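Nucleoporin NUP170 (Chaetomium thermophilum, PDB 5HAX) probably serves as a scaffold nucleoporin of the nuclear pore complex, joining a beta-propeller to a largely helical C-terminal region. Local coordinates at residues A[37-42]-A[426-431]; A[49-54]-A[486-491]; A[401-406]-A[431-436]. One frame throughout, in Å; residues are numbered along the deposited sequence.

In the fold
All three contacts lie in the beta-propeller, in two neighbouring sheets. Contacts 1 and 3 (centres 15 Å apart) belong to the same sheet and share strand 427-433: strand 39-41 runs along one edge of it and strand 403-409 along the other, with Trp431 common to both. Contact 2, with its centre 14 Å from contact 1 and 16 Å from contact 3, closes the adjoining sheet. The two sheets pack through Phe50 CD2 on Val406 CG1 (3.4 Å) and Thr430 CG2 on Pro49 CD (3.7 Å). A phosphate ion, probably from the crystallisation liquor, lies about 6 Å from the Asp37 side chain.

Contact 1. Residues A[37-42]-A[426-431]; sequences DYEMQS and FEQGTW
Both ends of the Gln428 amide are held by side chains of strand 39-41. Its NE2 donates to Glu39 OE1 (2.9 Å), arriving from above the carboxylate plane, and its OE1 accepts from Gln41 NE2 (3.0 Å) along a nearly straight bond, 172° at the hydrogen, that uses an in-plane lone pair. A bend at chi2 in both glutamines (-78° in Gln428) brings the two amides almost into one plane, and Asp410 takes a further hydrogen bond from Gln428 NE2. A weak bond also runs from Gln41 NE2 to Glu39 OE2. With a leucine in place of Gln428, Glu39 and Gln41 would probably lose the amide that ties them together and be freer to turn. Glu39 lies at the open rim of this polar face, and a water bridges Gln41 O and Trp431 N, while Thr430 OG1 donates to the same Gln41 oxygen (2.9 Å).

Packing is closer on the opposite face, where Met40 SD lies against the bare CA of Gly429 (4.0 Å). Bent at chi2 and chi3, Met40 carries its CE on to Trp431 CD1 (3.6 Å). Tyr38 CE1 comes within 3.1 Å of Glu427 OE2, a carboxylate oxygen that forms salt bridges with Lys348 and Arg318, which probably offset its charge. Between the faces runs a parallel ladder: Glu39 N to Glu427 O (2.9 Å), Gly429 N to Glu39 O, and Gln41 N to Gly429 O (2.8 Å). Strand 39-41 is an outermost strand of its sheet, added parallel to strand 427-433, whose other edge pairs antiparallel with strand 403-409; Phe405 of that strand touches both Tyr38 and Met40.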
# COMPACT_ATOMS: atom_id res chain seq x y z
N ASP A 37 17.57 -14.31 -2.34
CA ASP A 37 18.16 -13.17 -3.03
C ASP A 37 17.92 -11.89 -2.23
O ASP A 37 16.77 -11.47 -2.05
CB ASP A 37 17.57 -13.04 -4.43
CG ASP A 37 17.94 -14.20 -5.33
OD1 ASP A 37 19.01 -14.13 -5.97
OD2 ASP A 37 17.16 -15.18 -5.40
N TYR A 38 19.00 -11.27 -1.76
CA TYR A 38 18.94 -10.00 -1.06
C TYR A 38 20.11 -9.13 -1.48
O TYR A 38 21.21 -9.63 -1.73
CB TYR A 38 18.99 -10.16 0.47
CG TYR A 38 17.84 -10.90 1.10
CD1 TYR A 38 16.70 -10.23 1.53
CD2 TYR A 38 17.90 -12.28 1.30
CE1 TYR A 38 15.65 -10.91 2.12
CE2 TYR A 38 16.85 -12.96 1.88
CZ TYR A 38 15.73 -12.27 2.30
OH TYR A 38 14.69 -12.95 2.88
N GLU A 39 19.87 -7.82 -1.54
CA GLU A 39 20.93 -6.82 -1.47
C GLU A 39 20.66 -5.99 -0.22
O GLU A 39 19.66 -5.27 -0.15
CB GLU A 39 20.98 -5.94 -2.72
CG GLU A 39 22.25 -5.10 -2.79
CD GLU A 39 22.28 -4.15 -3.97
OE1 GLU A 39 21.47 -4.32 -4.90
OE2 GLU A 39 23.12 -3.22 -3.96
N MET A 40 21.54 -6.12 0.77
CA MET A 40 21.37 -5.43 2.04
C MET A 40 22.00 -4.04 1.98
O MET A 40 23.05 -3.85 1.36
CB MET A 40 22.01 -6.24 3.17
CG MET A 40 21.33 -7.57 3.45
SD MET A 40 19.62 -7.39 4.01
CE MET A 40 19.85 -6.49 5.54
N GLN A 41 21.34 -3.08 2.62
CA GLN A 41 21.80 -1.70 2.67
C GLN A 41 21.88 -1.26 4.12
O GLN A 41 21.02 -1.59 4.94
CB GLN A 41 20.85 -0.77 1.91
CG GLN A 41 20.57 -1.18 0.47
CD GLN A 41 21.77 -1.04 -0.43
OE1 GLN A 41 22.83 -0.57 -0.02
NE2 GLN A 41 21.61 -1.44 -1.69
N SER A 42 22.93 -0.51 4.45
CA SER A 42 23.03 0.10 5.76
C SER A 42 21.89 1.10 5.94
O SER A 42 21.47 1.77 4.99
CB SER A 42 24.38 0.78 5.93
OG SER A 42 24.60 1.16 7.28
N PHE A 426 13.88 -10.96 -6.03
CA PHE A 426 14.93 -10.05 -5.60
C PHE A 426 14.38 -9.07 -4.57
O PHE A 426 13.23 -8.62 -4.68
CB PHE A 426 15.52 -9.29 -6.79
CG PHE A 426 16.05 -10.18 -7.88
CD1 PHE A 426 17.22 -10.90 -7.70
CD2 PHE A 426 15.38 -10.30 -9.09
CE1 PHE A 426 17.72 -11.71 -8.70
CE2 PHE A 426 15.87 -11.11 -10.09
CZ PHE A 426 17.04 -11.82 -9.90
N GLU A 427 15.19 -8.73 -3.58
CA GLU A 427 14.77 -7.83 -2.51
C GLU A 427 15.89 -6.87 -2.14
O GLU A 427 17.08 -7.19 -2.25
CB GLU A 427 14.35 -8.60 -1.25
CG GLU A 427 12.95 -9.21 -1.31
CD GLU A 427 12.50 -9.78 0.03
OE1 GLU A 427 11.64 -9.15 0.68
OE2 GLU A 427 13.01 -10.84 0.42
N GLN A 428 15.49 -5.68 -1.69
CA GLN A 428 16.36 -4.72 -1.01
C GLN A 428 15.98 -4.72 0.46
O GLN A 428 14.80 -4.60 0.80
CB GLN A 428 16.19 -3.32 -1.60
CG GLN A 428 16.65 -3.17 -3.05
CD GLN A 428 18.16 -3.07 -3.19
OE1 GLN A 428 18.83 -2.45 -2.36
NE2 GLN A 428 18.69 -3.68 -4.23
N GLY A 429 16.99 -4.85 1.34
CA GLY A 429 16.74 -4.99 2.76
C GLY A 429 17.60 -4.05 3.58
O GLY A 429 18.61 -3.51 3.12
N THR A 430 17.19 -3.87 4.83
CA THR A 430 17.93 -3.04 5.78
C THR A 430 17.50 -3.38 7.20
O THR A 430 16.42 -3.93 7.42
CB THR A 430 17.71 -1.54 5.50
OG1 THR A 430 18.58 -0.77 6.35
CG2 THR A 430 16.26 -1.14 5.76
N TRP A 431 18.36 -3.04 8.15
CA TRP A 431 18.12 -3.23 9.58
C TRP A 431 17.92 -1.88 10.24
O TRP A 431 18.81 -1.02 10.19
CB TRP A 431 19.29 -3.96 10.24
CG TRP A 431 19.35 -5.42 10.00
CD1 TRP A 431 20.11 -6.07 9.07
CD2 TRP A 431 18.63 -6.43 10.71
NE1 TRP A 431 19.90 -7.43 9.16
CE2 TRP A 431 19.00 -7.68 10.16
CE3 TRP A 431 17.70 -6.41 11.76
CZ2 TRP A 431 18.47 -8.88 10.62
CZ3 TRP A 431 17.18 -7.61 12.22
CH2 TRP A 431 17.57 -8.83 11.65
O HOH W 1 21.54 -2.66 7.46

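Contact 2. Residues A[49-54]-A[486-491]; sequences PFHVVR and RRRRLV
Pro49 O accepts two hydrogen bonds that come from opposite faces of its carbonyl plane: one from Arg488 N (3.0 Å), the other from Arg487 NH1 (3.0 Å), with the oxygen lying close to the guanidinium plane. The chi2 bend of Arg487 (63°) folds the chain back so that its CD sits over one face of the Phe50 ring, 4.1 Å from the centroid, a CH-pi contact; the far NH2 forms a salt bridge with Glu462. Phe50 and Arg487 are a non-hydrogen-bonded antiparallel pair, followed by the hydrogen-bonded pair of His51 and Arg486, in which His51 N reaches Arg486 O (3.2 Å) and Arg486 N reaches His51 O (3.0 Å). With CG set between backbone N and carbonyl carbon (chi1 67°), the His51 imidazole has Arg488 CD over one face, toward its rim and 3.8 Å from the centroid, and Val53 CG1 of the same strand over the opposite one. Arg488 NE is buried here without a polar partner. Val53 CG1 also rests on the face of the Arg486 guanidinium, 3.7 Å from CZ. Arg54 brings its NH2 to 4.0 Å from Arg486 NH2; Glu473, salt-bridged to Arg486 NE, probably eases this approach of like charges. Strand 50-57 completes the sheet of strands 440-445, 473-478 and 481-487, consistent with propeller ring closure by a strand from the N-terminal part. Phe50 packs on strand 403-409 of the next sheet, and strand 481-487 leads through Arg488 and the N-cap residue Arg489 into helix 490-501.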
# COMPACT_ATOMS: atom_id res chain seq x y z
N PRO A 49 16.19 1.15 1.69
CA PRO A 49 14.82 1.09 1.14
C PRO A 49 13.78 1.73 2.04
O PRO A 49 12.71 2.11 1.54
CB PRO A 49 14.58 -0.42 0.98
CG PRO A 49 15.41 -1.03 2.05
CD PRO A 49 16.63 -0.16 2.19
N PHE A 50 14.06 1.84 3.33
CA PHE A 50 13.17 2.47 4.30
C PHE A 50 14.01 3.30 5.25
O PHE A 50 15.23 3.10 5.35
CB PHE A 50 12.37 1.43 5.11
CG PHE A 50 11.55 0.49 4.27
CD1 PHE A 50 10.19 0.69 4.11
CD2 PHE A 50 12.13 -0.61 3.65
CE1 PHE A 50 9.42 -0.18 3.35
CE2 PHE A 50 11.37 -1.48 2.88
CZ PHE A 50 10.02 -1.26 2.74
N HIS A 51 13.38 4.24 5.94
CA HIS A 51 14.08 4.95 7.00
C HIS A 51 13.08 5.62 7.93
O HIS A 51 11.95 5.92 7.54
CB HIS A 51 15.07 5.99 6.43
CG HIS A 51 14.43 7.14 5.72
ND1 HIS A 51 13.30 7.02 4.94
CD2 HIS A 51 14.78 8.45 5.68
CE1 HIS A 51 12.98 8.20 4.44
NE2 HIS A 51 13.86 9.09 4.88
N VAL A 52 13.52 5.83 9.17
CA VAL A 52 12.69 6.46 10.20
C VAL A 52 12.68 7.96 9.96
O VAL A 52 13.73 8.59 9.80
CB VAL A 52 13.22 6.13 11.60
CG1 VAL A 52 12.35 6.77 12.67
CG2 VAL A 52 13.31 4.63 11.81
N VAL A 53 11.48 8.56 9.95
CA VAL A 53 11.34 9.98 9.66
C VAL A 53 11.02 10.78 10.92
O VAL A 53 11.42 11.95 11.04
CB VAL A 53 10.27 10.22 8.57
CG1 VAL A 53 10.77 9.74 7.22
CG2 VAL A 53 8.95 9.55 8.93
N ARG A 54 10.32 10.18 11.88
CA ARG A 54 10.04 10.86 13.14
C ARG A 54 9.50 9.85 14.15
O ARG A 54 9.20 8.71 13.80
CB ARG A 54 9.06 12.03 12.96
CG ARG A 54 7.68 11.59 12.54
CD ARG A 54 6.81 12.77 12.13
NE ARG A 54 5.79 12.35 11.17
CZ ARG A 54 5.83 12.58 9.86
NH1 ARG A 54 4.85 12.14 9.09
NH2 ARG A 54 6.84 13.26 9.32
N ARG A 486 9.17 5.25 6.53
CA ARG A 486 8.73 5.65 5.20
C ARG A 486 9.48 4.86 4.14
O ARG A 486 10.71 4.70 4.23
CB ARG A 486 8.95 7.16 4.99
CG ARG A 486 8.58 7.65 3.59
CD ARG A 486 8.84 9.15 3.45
NE ARG A 486 8.00 9.93 4.35
CZ ARG A 486 8.30 11.15 4.80
NH1 ARG A 486 9.43 11.73 4.43
NH2 ARG A 486 7.47 11.78 5.61
N ARG A 487 8.75 4.37 3.15
CA ARG A 487 9.35 3.74 1.99
C ARG A 487 10.00 4.79 1.10
O ARG A 487 9.43 5.86 0.86
CB ARG A 487 8.27 2.97 1.21
CG ARG A 487 8.69 2.45 -0.16
CD ARG A 487 9.81 1.43 -0.05
NE ARG A 487 10.05 0.77 -1.33
CZ ARG A 487 11.23 0.32 -1.74
NH1 ARG A 487 12.31 0.46 -0.98
NH2 ARG A 487 11.34 -0.27 -2.92
N ARG A 488 11.21 4.49 0.63
CA ARG A 488 11.95 5.39 -0.25
C ARG A 488 11.83 4.93 -1.69
O ARG A 488 12.00 3.74 -1.99
CB ARG A 488 13.41 5.48 0.17
CG ARG A 488 13.60 6.28 1.44
CD ARG A 488 15.03 6.24 1.96
NE ARG A 488 15.88 7.23 1.32
CZ ARG A 488 16.90 7.85 1.92
NH1 ARG A 488 17.62 8.74 1.26
NH2 ARG A 488 17.19 7.58 3.19
N ARG A 489 11.53 5.88 -2.58
CA ARG A 489 11.41 5.63 -4.01
C ARG A 489 12.77 5.76 -4.68
O ARG A 489 13.75 6.22 -4.09
CB ARG A 489 10.43 6.61 -4.64
CG ARG A 489 9.05 6.67 -3.98
CD ARG A 489 8.32 7.95 -4.36
NE ARG A 489 9.00 9.14 -3.83
CZ ARG A 489 8.71 10.39 -4.17
NH1 ARG A 489 9.38 11.39 -3.64
NH2 ARG A 489 7.74 10.64 -5.04
N LEU A 490 12.82 5.36 -5.95
CA LEU A 490 14.04 5.54 -6.75
C LEU A 490 14.47 7.00 -6.76
O LEU A 490 15.65 7.31 -6.57
CB LEU A 490 13.81 5.02 -8.17
CG LEU A 490 14.89 5.36 -9.20
CD1 LEU A 490 16.25 4.84 -8.76
CD2 LEU A 490 14.51 4.81 -10.57
N VAL A 491 13.53 7.92 -7.00
CA VAL A 491 13.88 9.34 -7.07
C VAL A 491 14.42 9.83 -5.73
O VAL A 491 15.28 10.71 -5.69
CB VAL A 491 12.67 10.18 -7.52
CG1 VAL A 491 12.33 9.88 -8.98
CG2 VAL A 491 11.46 9.95 -6.61
O HOH W 2 5.14 12.15 6.51

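Contact 3. Residues A[401-406]-A[431-436]; sequences QDMLFV and WIELEN
Phe405 places its CB over one face of the Trp431 indole, 3.9 Å from the centroid of the six-membered ring, and turns its own ring edge toward that face, an edge-to-face pair with the planes 56° apart. Its CG lies anti to the backbone N (chi1 174°), which brings ring atom CD1 to 4.1 Å from Trp431 CE2. Met403 CB adds to the packing at Trp431 CZ3 (3.6 Å), and its CE lies on Glu433 CB. Toward the loop end, Gln401 NE2 donates twice: to Leu434 O (2.8 Å), in the plane of the amide, and to Glu433 OE2 (2.8 Å), on the anti lone pair of the carboxylate. The two bonds fix how the Gln401 amide is turned.

Behind these side chains, Leu404 and Ile432 form a hydrogen-bonded antiparallel pair, with Ile432 N to Leu404 O at 2.7 Å and Leu404 N to Ile432 O at 3.0 Å. Farther out, Glu353 O accepts from Trp431 NE1 and Leu377 touches both aromatic side chains, while Val406 and Ile432 pack against Phe50 and Val52. Strands 380-386, 390-395, 403-409 and 427-433 form the four-stranded up-and-down meander of a beta-propeller blade, to which strand 39-41 is added at the edge.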
# COMPACT_ATOMS: atom_id res chain seq x y z
N GLN A 401 16.20 -5.76 23.60
CA GLN A 401 16.24 -4.90 22.43
C GLN A 401 15.70 -5.65 21.22
O GLN A 401 16.17 -6.75 20.91
CB GLN A 401 17.66 -4.41 22.15
CG GLN A 401 17.75 -3.32 21.10
CD GLN A 401 19.18 -2.92 20.79
OE1 GLN A 401 20.12 -3.63 21.13
NE2 GLN A 401 19.34 -1.77 20.14
N ASP A 402 14.73 -5.06 20.54
CA ASP A 402 14.24 -5.57 19.27
C ASP A 402 15.06 -5.00 18.12
O ASP A 402 15.49 -3.84 18.17
CB ASP A 402 12.76 -5.22 19.06
CG ASP A 402 11.84 -5.98 19.98
OD1 ASP A 402 12.31 -6.91 20.67
OD2 ASP A 402 10.63 -5.66 20.02
N MET A 403 15.30 -5.82 17.11
CA MET A 403 15.89 -5.39 15.85
C MET A 403 14.86 -5.54 14.75
O MET A 403 14.18 -6.58 14.67
CB MET A 403 17.15 -6.19 15.51
CG MET A 403 18.32 -5.99 16.47
SD MET A 403 18.88 -4.28 16.62
CE MET A 403 19.28 -3.88 14.92
N LEU A 404 14.73 -4.52 13.91
CA LEU A 404 13.72 -4.49 12.85
C LEU A 404 14.39 -4.75 11.51
O LEU A 404 15.20 -3.94 11.05
CB LEU A 404 13.01 -3.14 12.84
CG LEU A 404 11.49 -3.18 12.87
CD1 LEU A 404 11.00 -3.72 14.21
CD2 LEU A 404 10.91 -1.80 12.61
N PHE A 405 14.06 -5.89 10.89
CA PHE A 405 14.44 -6.14 9.51
C PHE A 405 13.31 -5.69 8.60
O PHE A 405 12.15 -6.07 8.81
CB PHE A 405 14.74 -7.62 9.27
CG PHE A 405 15.00 -7.95 7.83
CD1 PHE A 405 16.18 -7.55 7.22
CD2 PHE A 405 14.07 -8.64 7.08
CE1 PHE A 405 16.42 -7.84 5.89
CE2 PHE A 405 14.31 -8.94 5.75
CZ PHE A 405 15.48 -8.53 5.15
N VAL A 406 13.64 -4.87 7.61
CA VAL A 406 12.66 -4.31 6.69
C VAL A 406 13.18 -4.50 5.27
O VAL A 406 14.33 -4.15 4.98
CB VAL A 406 12.37 -2.83 6.97
CG1 VAL A 406 11.08 -2.41 6.28
CG2 VAL A 406 12.27 -2.58 8.47
N TRP A 431 18.36 -3.04 8.15
CA TRP A 431 18.12 -3.23 9.58
C TRP A 431 17.92 -1.88 10.24
O TRP A 431 18.81 -1.02 10.19
CB TRP A 431 19.29 -3.96 10.24
CG TRP A 431 19.35 -5.42 10.00
CD1 TRP A 431 20.11 -6.07 9.07
CD2 TRP A 431 18.63 -6.43 10.71
NE1 TRP A 431 19.90 -7.43 9.16
CE2 TRP A 431 19.00 -7.68 10.16
CE3 TRP A 431 17.70 -6.41 11.76
CZ2 TRP A 431 18.47 -8.88 10.62
CZ3 TRP A 431 17.18 -7.61 12.22
CH2 TRP A 431 17.57 -8.83 11.65
N ILE A 432 16.78 -1.70 10.89
CA ILE A 432 16.48 -0.49 11.66
C ILE A 432 16.56 -0.85 13.14
O ILE A 432 15.82 -1.73 13.61
CB ILE A 432 15.10 0.08 11.30
CG1 ILE A 432 15.14 0.65 9.87
CG2 ILE A 432 14.69 1.17 12.29
CD1 ILE A 432 13.79 0.96 9.30
N GLU A 433 17.44 -0.17 13.86
CA GLU A 433 17.67 -0.45 15.27
C GLU A 433 16.75 0.41 16.13
O GLU A 433 16.64 1.62 15.92
CB GLU A 433 19.13 -0.19 15.64
CG GLU A 433 19.46 -0.52 17.09
CD GLU A 433 20.94 -0.38 17.40
OE1 GLU A 433 21.70 0.06 16.51
OE2 GLU A 433 21.35 -0.71 18.53
N LEU A 434 16.09 -0.23 17.09
CA LEU A 434 15.33 0.46 18.12
C LEU A 434 16.14 0.47 19.41
O LEU A 434 16.89 -0.47 19.70
CB LEU A 434 13.97 -0.22 18.35
CG LEU A 434 13.08 -0.36 17.12
CD1 LEU A 434 11.82 -1.16 17.47
CD2 LEU A 434 12.71 1.00 16.53
N GLU A 435 15.99 1.54 20.18
CA GLU A 435 16.81 1.73 21.37
C GLU A 435 16.51 0.66 22.43
O GLU A 435 15.50 -0.04 22.37
CB GLU A 435 16.59 3.12 21.96
CG GLU A 435 17.13 4.25 21.10
CD GLU A 435 16.95 5.61 21.74
OE1 GLU A 435 17.52 6.60 21.21
OE2 GLU A 435 16.24 5.71 22.76
N ASN A 436 17.41 0.55 23.40
CA ASN A 436 17.24 -0.39 24.49
C ASN A 436 15.97 -0.08 25.26
O ASN A 436 15.74 1.06 25.69
CB ASN A 436 18.45 -0.34 25.42
CG ASN A 436 18.20 -1.01 26.76
OD1 ASN A 436 18.11 -0.35 27.79
ND2 ASN A 436 18.08 -2.33 26.75